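PDB 4BQH: Udp-n-acetylglucosamine pyrophosphorylase from Trypanosoma brucei, which probably catalyses the formation of UDP-N-acetylglucosamine and diphosphate from UTP and N-acetylglucosamine 1-phosphate, and is bound here to an allosteric inhibitor. Local coordinates for residues H53-I64 against M374-A382; N238-A246 against F366-M374. All coordinates share one frame; numbering follows the deposited sequence.

Interaction 1. Residues H53-I64 against M374-A382. With 9VU ((3S)-3-[2-(1,3-benzodioxol-5-yl)-2-oxidanylidene-ethyl]-4-bromanyl-5-methyl-3-oxidanyl-1H-indol-2-one), chain C.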
loop_
_atom_site.group_PDB
_atom_site.type_symbol
_atom_site.label_atom_id
_atom_site.label_comp_id
_atom_site.label_asym_id
_atom_site.label_seq_id
_atom_site.Cartn_x
_atom_site.Cartn_y
_atom_site.Cartn_z
ATOM N N HIS A 53 5.801 24.678 -10.669
ATOM C CA HIS A 53 5.098 24.345 -9.444
ATOM C C HIS A 53 6.070 23.828 -8.407
ATOM O O HIS A 53 5.995 24.187 -7.238
ATOM C CB HIS A 53 3.994 23.318 -9.725
ATOM C CG HIS A 53 3.381 22.757 -8.479
ATOM N ND1 HIS A 53 2.728 23.532 -7.581
ATOM C CD2 HIS A 53 3.376 21.465 -7.970
ATOM C CE1 HIS A 53 2.313 22.762 -6.553
ATOM N NE2 HIS A 53 2.689 21.495 -6.803
ATOM N N PHE A 54 7.011 22.982 -8.813
ATOM C CA PHE A 54 7.963 22.455 -7.826
ATOM C C PHE A 54 8.946 23.460 -7.220
ATOM O O PHE A 54 9.427 23.250 -6.098
ATOM C CB PHE A 54 8.643 21.188 -8.335
ATOM C CG PHE A 54 7.891 19.936 -7.949
ATOM C CD1 PHE A 54 8.024 19.410 -6.651
ATOM C CD2 PHE A 54 7.001 19.330 -8.840
ATOM C CE1 PHE A 54 7.318 18.272 -6.267
ATOM C CE2 PHE A 54 6.286 18.180 -8.461
ATOM C CZ PHE A 54 6.433 17.668 -7.166
ATOM N N ASN A 55 9.239 24.550 -7.938
ATOM C CA ASN A 55 9.953 25.661 -7.288
ATOM C C ASN A 55 9.168 26.212 -6.095
ATOM O O ASN A 55 9.740 26.488 -5.038
ATOM C CB ASN A 55 10.249 26.787 -8.282
ATOM C CG ASN A 55 11.102 26.329 -9.452
ATOM O OD1 ASN A 55 11.986 25.463 -9.321
ATOM N ND2 ASN A 55 10.845 26.929 -10.614
ATOM N N ASP A 56 7.850 26.352 -6.253
ATOM C CA ASP A 56 6.999 26.807 -5.140
ATOM C C ASP A 56 6.959 25.773 -4.029
ATOM O O ASP A 56 6.931 26.124 -2.856
ATOM C CB ASP A 56 5.561 27.026 -5.622
ATOM C CG ASP A 56 5.421 28.229 -6.521
ATOM O OD1 ASP A 56 6.280 29.132 -6.454
ATOM O OD2 ASP A 56 4.445 28.279 -7.303
ATOM N N VAL A 57 6.938 24.499 -4.420
ATOM C CA VAL A 57 6.930 23.414 -3.445
ATOM C C VAL A 57 8.209 23.500 -2.612
ATOM O O VAL A 57 8.172 23.443 -1.373
ATOM C CB VAL A 57 6.828 22.040 -4.147
ATOM C CG1 VAL A 57 7.012 20.912 -3.132
ATOM C CG2 VAL A 57 5.477 21.905 -4.850
ATOM N N LEU A 58 9.348 23.664 -3.282
ATOM C CA LEU A 58 10.619 23.712 -2.552
ATOM C C LEU A 58 10.616 24.880 -1.580
ATOM O O LEU A 58 10.968 24.734 -0.406
ATOM C CB LEU A 58 11.806 23.872 -3.502
ATOM C CG LEU A 58 13.180 24.026 -2.816
ATOM C CD1 LEU A 58 13.560 22.723 -2.118
ATOM C CD2 LEU A 58 14.219 24.406 -3.870
ATOM N N ARG A 59 10.182 26.038 -2.065
ATOM C CA ARG A 59 10.231 27.240 -1.253
ATOM C C ARG A 59 9.398 27.095 0.024
ATOM O O ARG A 59 9.884 27.389 1.131
ATOM C CB ARG A 59 9.740 28.422 -2.067
ATOM C CG ARG A 59 9.963 29.756 -1.394
ATOM C CD ARG A 59 9.341 30.832 -2.243
ATOM N NE ARG A 59 9.486 32.154 -1.648
ATOM C CZ ARG A 59 9.145 33.263 -2.290
ATOM N NH1 ARG A 59 8.643 33.169 -3.515
ATOM N NH2 ARG A 59 9.304 34.445 -1.711
ATOM N N GLU A 60 8.160 26.632 -0.133
ATOM C CA GLU A 60 7.240 26.484 0.983
ATOM C C GLU A 60 7.673 25.367 1.920
ATOM O O GLU A 60 7.667 25.535 3.153
ATOM C CB GLU A 60 5.808 26.235 0.504
ATOM C CG GLU A 60 4.889 25.795 1.643
ATOM C CD GLU A 60 3.580 26.562 1.741
ATOM O OE1 GLU A 60 3.117 27.112 0.723
ATOM O OE2 GLU A 60 2.994 26.599 2.845
ATOM N N SER A 61 8.068 24.237 1.333
ATOM C CA SER A 61 8.489 23.086 2.142
ATOM C C SER A 61 9.705 23.425 3.005
ATOM O O SER A 61 9.804 22.960 4.134
ATOM C CB SER A 61 8.746 21.853 1.284
ATOM O OG SER A 61 7.595 21.547 0.511
ATOM N N LEU A 62 10.624 24.229 2.480
ATOM C CA LEU A 62 11.755 24.692 3.279
ATOM C C LEU A 62 11.301 25.568 4.444
ATOM O O LEU A 62 11.794 25.387 5.559
ATOM C CB LEU A 62 12.804 25.432 2.434
ATOM C CG LEU A 62 13.703 24.542 1.555
ATOM C CD1 LEU A 62 14.519 25.386 0.581
ATOM C CD2 LEU A 62 14.597 23.607 2.364
ATOM N N GLU A 63 10.379 26.500 4.192
ATOM C CA GLU A 63 9.819 27.372 5.263
ATOM C C GLU A 63 9.178 26.593 6.416
ATOM O O GLU A 63 9.422 26.886 7.594
ATOM C CB GLU A 63 8.791 28.340 4.692
ATOM C CG GLU A 63 9.385 29.443 3.852
ATOM C CD GLU A 63 10.378 30.269 4.632
ATOM O OE1 GLU A 63 9.965 30.918 5.626
ATOM O OE2 GLU A 63 11.569 30.254 4.253
ATOM N N ILE A 64 8.367 25.598 6.054
ATOM C CA ILE A 64 7.642 24.740 7.002
ATOM C C ILE A 64 8.565 23.940 7.927
ATOM O O ILE A 64 8.259 23.757 9.108
ATOM C CB ILE A 64 6.683 23.789 6.243
ATOM C CG1 ILE A 64 5.392 24.526 5.887
ATOM C CG2 ILE A 64 6.394 22.507 7.036
ATOM C CD1 ILE A 64 4.596 23.845 4.795
ATOM N N MET A 374 -4.164 18.483 -5.103
ATOM C CA MET A 374 -2.720 18.336 -4.963
ATOM C C MET A 374 -1.926 19.136 -5.994
ATOM O O MET A 374 -0.810 19.533 -5.713
ATOM C CB MET A 374 -2.289 16.876 -4.965
ATOM C CG MET A 374 -0.926 16.669 -4.289
ATOM S SD MET A 374 -0.493 14.920 -4.401
ATOM C CE MET A 374 1.056 14.998 -3.510
ATOM N N LYS A 375 -2.509 19.384 -7.166
ATOM C CA LYS A 375 -1.832 20.182 -8.194
ATOM C C LYS A 375 -1.401 21.565 -7.709
ATOM O O LYS A 375 -0.464 22.105 -8.244
ATOM C CB LYS A 375 -2.692 20.308 -9.450
ATOM C CG LYS A 375 -2.912 18.961 -10.128
ATOM C CD LYS A 375 -3.520 19.095 -11.514
ATOM C CE LYS A 375 -2.448 19.381 -12.555
ATOM N NZ LYS A 375 -2.996 19.135 -13.921
ATOM N N SER A 376 -2.090 22.135 -6.720
ATOM C CA SER A 376 -1.661 23.436 -6.181
ATOM C C SER A 376 -1.124 23.335 -4.768
ATOM O O SER A 376 -0.871 24.348 -4.117
ATOM C CB SER A 376 -2.798 24.459 -6.271
ATOM O OG SER A 376 -3.888 24.122 -5.410
ATOM N N PHE A 377 -0.909 22.112 -4.299
ATOM C CA PHE A 377 -0.528 21.869 -2.910
ATOM C C PHE A 377 0.988 21.992 -2.809
ATOM O O PHE A 377 1.709 21.442 -3.655
ATOM C CB PHE A 377 -0.973 20.442 -2.545
ATOM C CG PHE A 377 -0.532 19.975 -1.192
ATOM C CD1 PHE A 377 -1.289 20.263 -0.064
ATOM C CD2 PHE A 377 0.591 19.170 -1.066
ATOM C CE1 PHE A 377 -0.897 19.797 1.199
ATOM C CE2 PHE A 377 1.000 18.707 0.190
ATOM C CZ PHE A 377 0.258 19.019 1.314
ATOM N N THR A 378 1.470 22.677 -1.772
ATOM C CA THR A 378 2.900 22.968 -1.697
ATOM C C THR A 378 3.555 22.562 -0.397
ATOM O O THR A 378 4.752 22.792 -0.243
ATOM C CB THR A 378 3.185 24.476 -1.904
ATOM O OG1 THR A 378 2.351 25.210 -1.017
ATOM C CG2 THR A 378 2.892 24.893 -3.338
ATOM N N GLN A 379 2.795 21.939 0.506
ATOM C CA GLN A 379 3.306 21.545 1.838
ATOM C C GLN A 379 3.922 20.150 1.860
ATOM O O GLN A 379 3.450 19.235 2.555
ATOM C CB GLN A 379 2.200 21.718 2.890
ATOM C CG GLN A 379 1.744 23.171 2.949
ATOM C CD GLN A 379 0.845 23.485 4.132
ATOM O OE1 GLN A 379 0.370 22.585 4.838
ATOM N NE2 GLN A 379 0.602 24.776 4.358
ATOM N N TYR A 380 5.008 19.995 1.111
ATOM C CA TYR A 380 5.713 18.709 1.099
ATOM C C TYR A 380 6.665 18.633 2.282
ATOM O O TYR A 380 6.873 19.626 3.006
ATOM C CB TYR A 380 6.498 18.539 -0.218
ATOM C CG TYR A 380 5.688 18.181 -1.452
ATOM C CD1 TYR A 380 4.581 18.946 -1.848
ATOM C CD2 TYR A 380 6.068 17.112 -2.265
ATOM C CE1 TYR A 380 3.873 18.651 -3.010
ATOM C CE2 TYR A 380 5.356 16.798 -3.413
ATOM C CZ TYR A 380 4.266 17.573 -3.786
ATOM O OH TYR A 380 3.567 17.289 -4.930
ATOM N N HIS A 381 7.246 17.449 2.471
ATOM C CA HIS A 381 8.203 17.201 3.535
ATOM C C HIS A 381 9.600 17.288 2.967
ATOM O O HIS A 381 9.986 16.480 2.111
ATOM C CB HIS A 381 7.959 15.813 4.109
ATOM C CG HIS A 381 6.613 15.654 4.760
ATOM N ND1 HIS A 381 5.477 15.434 4.051
ATOM C CD2 HIS A 381 6.246 15.663 6.099
ATOM C CE1 HIS A 381 4.432 15.329 4.891
ATOM N NE2 HIS A 381 4.896 15.465 6.150
ATOM N N ALA A 382 10.364 18.285 3.414
ATOM C CA ALA A 382 11.713 18.523 2.888
ATOM C C ALA A 382 12.735 17.908 3.832
ATOM O O ALA A 382 12.588 17.979 5.071
ATOM C CB ALA A 382 11.966 20.022 2.765
HETATM O OAN 9VU C . 3.891 18.526 -10.649
HETATM C CAH 9VU C . 2.810 17.909 -10.716
HETATM N NAG 9VU C . 2.215 17.569 -11.863
HETATM C CAC 9VU C . 1.041 16.943 -11.578
HETATM C CAB 9VU C . 0.125 16.460 -12.424
HETATM C CAA 9VU C . -1.068 15.859 -11.991
HETATM C CAF 9VU C . -1.294 15.787 -10.611
HETATM C CAJ 9VU C . -2.501 15.185 -10.119
HETATM C CAE 9VU C . -0.297 16.312 -9.758
HETATM BR BRA 9VU C . -0.611 16.133 -7.894
HETATM C CAD 9VU C . 0.849 16.877 -10.231
HETATM C CAI 9VU C . 1.994 17.505 -9.623
HETATM O OAL 9VU C . 1.594 18.710 -8.964
HETATM C CAM 9VU C . 2.714 16.681 -8.522
HETATM C CAO 9VU C . 3.419 15.417 -9.055
HETATM O OAP 9VU C . 3.502 15.272 -10.284
HETATM C CAQ 9VU C . 3.983 14.512 -8.108
HETATM C CAV 9VU C . 3.665 14.545 -6.748
HETATM C CAU 9VU C . 4.218 13.688 -5.871
HETATM O OAY 9VU C . 4.004 13.584 -4.527
HETATM C CAX 9VU C . 5.138 12.804 -4.057
HETATM O OAW 9VU C . 5.477 11.998 -5.192
HETATM C CAT 9VU C . 5.078 12.748 -6.264
HETATM C CAS 9VU C . 5.421 12.643 -7.559
HETATM C CAR 9VU C . 4.877 13.510 -8.506
HETATM O O HOH W 1 1.837 19.066 -6.048
HETATM O O HOH W 2 0.309 25.894 1.801
HETATM O O HOH W 3 8.940 20.327 4.860
#
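Y380 lies across helix 51-64 and meets V57, F54 and S61 along its length. Its CB passes close to S61 OG, and CG and CD1 run beneath the V57 methyl CG1, which stands over the ring face in a CH-pi contact, 3.7 Å from the Y380 centroid. Farther out, CE2 and CZ face F54, whose edge turns toward the tyrosine face in an offset edge-to-face pair with planes 74° apart. At the tip, OH is 2.7 Å from water 1, which sits at the ring edge and also bonds H53 NE2, the carbonyl of M374 and the inhibitor's OAL hydroxyl.

The H53 ring is sandwiched between K375 O over one face and V57 CG2 over the other, with F377 O at its edge. Its CG lies anti to the backbone N (chi1 170°), which swings the imidazole off the helix to meet this loop. Two turns on, T378 OG1 donates to E60 OE1 at 2.7 Å, arriving well above the carboxylate plane. OE2 takes a hydrogen bond from water 2 and a weak one from Q379 NE2, which also donates weakly to that water; the stronger partner of Q379 is R408, through OE1. S61 OG donates to V57 O at 2.7 Å and weakly accepts from Y380 N, so one hydroxyl ties the loop to the helix backbone.

The contact has two ends: a carboxylate held by the T378 hydroxyl and water 2, and a water through which the inhibitor's hydroxyl reaches H53, Y380 and the M374 carbonyl, so ligand binding and loop-helix packing probably depend on one another.

Interaction 2. Residues N238-A246 against F366-M374. With 9VU ((3S)-3-[2-(1,3-benzodioxol-5-yl)-2-oxidanylidene-ethyl]-4-bromanyl-5-methyl-3-oxidanyl-1H-indol-2-one), chain C.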
loop_
_atom_site.group_PDB
_atom_site.type_symbol
_atom_site.label_atom_id
_atom_site.label_comp_id
_atom_site.label_asym_id
_atom_site.label_seq_id
_atom_site.Cartn_x
_atom_site.Cartn_y
_atom_site.Cartn_z
ATOM N N ASN A 238 4.358 7.901 -1.115
ATOM C CA ASN A 238 3.114 7.372 -1.629
ATOM C C ASN A 238 2.088 8.404 -2.052
ATOM O O ASN A 238 1.065 8.039 -2.640
ATOM C CB ASN A 238 2.503 6.276 -0.708
ATOM C CG ASN A 238 2.236 6.750 0.711
ATOM O OD1 ASN A 238 1.920 7.925 0.947
ATOM N ND2 ASN A 238 2.321 5.816 1.680
ATOM N N GLY A 239 2.349 9.677 -1.752
ATOM C CA GLY A 239 1.534 10.760 -2.294
ATOM C C GLY A 239 1.621 10.805 -3.815
ATOM O O GLY A 239 0.752 11.376 -4.461
ATOM N N ALA A 240 2.636 10.139 -4.385
ATOM C CA ALA A 240 2.737 10.015 -5.865
ATOM C C ALA A 240 1.523 9.365 -6.551
ATOM O O ALA A 240 1.374 9.481 -7.782
ATOM C CB ALA A 240 4.019 9.268 -6.268
ATOM N N VAL A 241 0.683 8.670 -5.777
ATOM C CA VAL A 241 -0.468 7.955 -6.340
ATOM C C VAL A 241 -1.367 8.890 -7.122
ATOM O O VAL A 241 -1.888 8.508 -8.164
ATOM C CB VAL A 241 -1.339 7.160 -5.307
ATOM C CG1 VAL A 241 -0.547 6.010 -4.701
ATOM C CG2 VAL A 241 -1.923 8.043 -4.210
ATOM N N PHE A 242 -1.558 10.111 -6.617
ATOM C CA PHE A 242 -2.566 10.986 -7.232
ATOM C C PHE A 242 -2.192 11.418 -8.644
ATOM O O PHE A 242 -3.005 11.307 -9.575
ATOM C CB PHE A 242 -2.873 12.179 -6.325
ATOM C CG PHE A 242 -3.353 11.775 -4.977
ATOM C CD1 PHE A 242 -4.626 11.185 -4.818
ATOM C CD2 PHE A 242 -2.559 11.961 -3.865
ATOM C CE1 PHE A 242 -5.065 10.791 -3.576
ATOM C CE2 PHE A 242 -3.000 11.577 -2.607
ATOM C CZ PHE A 242 -4.258 10.992 -2.466
ATOM N N ALA A 243 -0.955 11.875 -8.803
ATOM C CA ALA A 243 -0.404 12.228 -10.113
ATOM C C ALA A 243 -0.346 11.017 -11.036
ATOM O O ALA A 243 -0.672 11.113 -12.236
ATOM C CB ALA A 243 0.986 12.842 -9.939
ATOM N N ALA A 244 0.037 9.871 -10.483
ATOM C CA ALA A 244 0.151 8.668 -11.283
ATOM C C ALA A 244 -1.210 8.225 -11.846
ATOM O O ALA A 244 -1.283 7.867 -13.015
ATOM C CB ALA A 244 0.843 7.558 -10.498
ATOM N N LEU A 245 -2.264 8.280 -11.028
ATOM C CA LEU A 245 -3.613 7.939 -11.476
ATOM C C LEU A 245 -4.160 8.979 -12.455
ATOM O O LEU A 245 -5.079 8.684 -13.194
ATOM C CB LEU A 245 -4.558 7.800 -10.275
ATOM C CG LEU A 245 -4.374 6.539 -9.437
ATOM C CD1 LEU A 245 -5.116 6.732 -8.115
ATOM C CD2 LEU A 245 -4.866 5.267 -10.149
ATOM N N ALA A 246 -3.554 10.174 -12.483
ATOM C CA ALA A 246 -3.993 11.299 -13.344
ATOM C C ALA A 246 -3.419 11.305 -14.749
ATOM O O ALA A 246 -3.952 11.989 -15.640
ATOM C CB ALA A 246 -3.692 12.647 -12.656
ATOM N N PHE A 366 -12.826 10.701 -3.560
ATOM C CA PHE A 366 -11.659 11.266 -2.857
ATOM C C PHE A 366 -10.405 11.235 -3.729
ATOM O O PHE A 366 -9.647 12.211 -3.751
ATOM C CB PHE A 366 -11.379 10.587 -1.499
ATOM C CG PHE A 366 -10.157 11.138 -0.813
ATOM C CD1 PHE A 366 -10.211 12.366 -0.170
ATOM C CD2 PHE A 366 -8.926 10.478 -0.888
ATOM C CE1 PHE A 366 -9.065 12.910 0.410
ATOM C CE2 PHE A 366 -7.795 11.017 -0.267
ATOM C CZ PHE A 366 -7.875 12.227 0.384
ATOM N N MET A 367 -10.155 10.111 -4.407
ATOM C CA MET A 367 -8.951 10.045 -5.248
ATOM C C MET A 367 -8.951 11.171 -6.282
ATOM O O MET A 367 -7.910 11.780 -6.557
ATOM C CB MET A 367 -8.821 8.679 -5.909
ATOM C CG MET A 367 -8.699 7.525 -4.909
ATOM S SD MET A 367 -7.373 7.682 -3.704
ATOM C CE MET A 367 -5.930 7.465 -4.762
ATOM N N SER A 368 -10.114 11.412 -6.881
ATOM C CA SER A 368 -10.295 12.503 -7.847
ATOM C C SER A 368 -10.075 13.886 -7.238
ATOM O O SER A 368 -9.361 14.722 -7.789
ATOM C CB SER A 368 -11.712 12.443 -8.428
ATOM O OG SER A 368 -11.911 11.234 -9.134
ATOM N N LEU A 369 -10.716 14.148 -6.111
ATOM C CA LEU A 369 -10.678 15.485 -5.541
ATOM C C LEU A 369 -9.281 15.758 -5.003
ATOM O O LEU A 369 -8.788 16.883 -5.113
ATOM C CB LEU A 369 -11.710 15.613 -4.400
ATOM C CG LEU A 369 -11.847 17.000 -3.733
ATOM C CD1 LEU A 369 -13.287 17.227 -3.288
ATOM C CD2 LEU A 369 -10.982 17.093 -2.491
ATOM N N ALA A 370 -8.681 14.750 -4.370
ATOM C CA ALA A 370 -7.356 14.904 -3.774
ATOM C C ALA A 370 -6.371 15.214 -4.872
ATOM O O ALA A 370 -5.496 16.079 -4.696
ATOM C CB ALA A 370 -6.923 13.642 -3.023
ATOM N N ALA A 371 -6.499 14.524 -6.002
ATOM C CA ALA A 371 -5.587 14.809 -7.131
ATOM C C ALA A 371 -5.718 16.250 -7.617
ATOM O O ALA A 371 -4.698 16.932 -7.799
ATOM C CB ALA A 371 -5.779 13.822 -8.268
ATOM N N GLU A 372 -6.958 16.724 -7.754
ATOM C CA GLU A 372 -7.209 18.119 -8.154
ATOM C C GLU A 372 -6.575 19.082 -7.154
ATOM O O GLU A 372 -5.845 20.000 -7.549
ATOM C CB GLU A 372 -8.711 18.384 -8.306
ATOM C CG GLU A 372 -9.034 19.508 -9.290
ATOM C CD GLU A 372 -10.394 19.328 -9.976
ATOM O OE1 GLU A 372 -11.406 19.507 -9.286
ATOM O OE2 GLU A 372 -10.443 19.019 -11.204
ATOM N N ARG A 373 -6.819 18.867 -5.860
ATOM C CA ARG A 373 -6.217 19.740 -4.838
ATOM C C ARG A 373 -4.705 19.668 -4.848
ATOM O O ARG A 373 -4.026 20.668 -4.614
ATOM C CB ARG A 373 -6.692 19.388 -3.437
ATOM C CG ARG A 373 -8.170 19.657 -3.182
ATOM C CD ARG A 373 -8.563 21.154 -3.157
ATOM N NE ARG A 373 -9.999 21.144 -2.980
ATOM C CZ ARG A 373 -10.892 21.005 -3.958
ATOM N NH1 ARG A 373 -10.528 21.007 -5.243
ATOM N NH2 ARG A 373 -12.173 20.917 -3.641
ATOM N N MET A 374 -4.164 18.483 -5.103
ATOM C CA MET A 374 -2.720 18.336 -4.963
ATOM C C MET A 374 -1.926 19.136 -5.994
ATOM O O MET A 374 -0.810 19.533 -5.713
ATOM C CB MET A 374 -2.289 16.876 -4.965
ATOM C CG MET A 374 -0.926 16.669 -4.289
ATOM S SD MET A 374 -0.493 14.920 -4.401
ATOM C CE MET A 374 1.056 14.998 -3.510
HETATM O OAN 9VU C . 3.891 18.526 -10.649
HETATM C CAH 9VU C . 2.810 17.909 -10.716
HETATM N NAG 9VU C . 2.215 17.569 -11.863
HETATM C CAC 9VU C . 1.041 16.943 -11.578
HETATM C CAB 9VU C . 0.125 16.460 -12.424
HETATM C CAA 9VU C . -1.068 15.859 -11.991
HETATM C CAF 9VU C . -1.294 15.787 -10.611
HETATM C CAJ 9VU C . -2.501 15.185 -10.119
HETATM C CAE 9VU C . -0.297 16.312 -9.758
HETATM BR BRA 9VU C . -0.611 16.133 -7.894
HETATM C CAD 9VU C . 0.849 16.877 -10.231
HETATM C CAI 9VU C . 1.994 17.505 -9.623
HETATM O OAL 9VU C . 1.594 18.710 -8.964
HETATM C CAM 9VU C . 2.714 16.681 -8.522
HETATM C CAO 9VU C . 3.419 15.417 -9.055
HETATM O OAP 9VU C . 3.502 15.272 -10.284
HETATM C CAQ 9VU C . 3.983 14.512 -8.108
HETATM C CAV 9VU C . 3.665 14.545 -6.748
HETATM C CAU 9VU C . 4.218 13.688 -5.871
HETATM O OAY 9VU C . 4.004 13.584 -4.527
HETATM C CAX 9VU C . 5.138 12.804 -4.057
HETATM O OAW 9VU C . 5.477 11.998 -5.192
HETATM C CAT 9VU C . 5.078 12.748 -6.264
HETATM C CAS 9VU C . 5.421 12.643 -7.559
HETATM C CAR 9VU C . 4.877 13.510 -8.506
#
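With CG anti to its own carbonyl carbon (chi1 -58°), F242 sends its ring from helix 241-246 onto A370 and M367 of helix 364-374. M367 answers with a folded chain, bent at both chi2 and chi3, which curls the methyl back to F242 and L245. M374 does the reverse: its chain runs extended beyond CG and lays the sulfur beside the phenyl ring.

The F242 ring is thus a knob in a hole formed by M367, A370, A371 and M374. A370 CB stands over one face, 3.9 Å from the F242 centroid, a CH-pi contact whose closest approach is to CE1. V241 CG2, from the same helix as the ring, covers the opposite face, over its centre. The two sulfurs both make Met-aromatic contacts, approaching obliquely: M374 SD comes to 3.6 Å from F242 CD2, while M367 SD is closest to F242 CE1. At the far end of the ring, CZ touches F366 CE2 at 4.2 Å.

At the root of the side chain, F242 CB packs on A371 CB at 3.9 Å, where the two backbones come closest. M367 CE closes the other end by meeting L245 CD1 at 3.5 Å. No hydrogen bond crosses between the segments; all the touching residues are buried, and the contact between the helices, whose axes pass 9.0 Å apart at a crossing angle of -103°, is apolar packing.

M374 CE also lies 3.4 Å from the inhibitor atom OAY, and A240, A243 and A246 turn their methyls to the same molecule. This is knob-into-hole helix packing beside the GT-A-type sheet, with V241 and L245 resting on strand 114-119, and the side carrying G239, A240, A243, A246 and M374 forms a wall of the inhibitor pocket.

Interactions 1 and 2 share M374, the last residue of helix 364-374, and their centres are about 16 Å apart. In sequence, interaction 2 is nested inside the loop that interaction 1 closes. Both border the inhibitor, each in its own way: 53-64 with 374-382 supplies polar contact through a water and flanks the oxindole with K375, whereas 238-246 with 366-374 supplies a largely apolar wall. M374 bridges the two, and M374 SD lies 3.7 Å from 9VU BRA, the inhibitor's bromine. G48 O and D50 N, just ahead of helix 51-64, add direct hydrogen bonds to the ligand. Together the two interactions supply more than half of the 19 residues of this allosteric pocket.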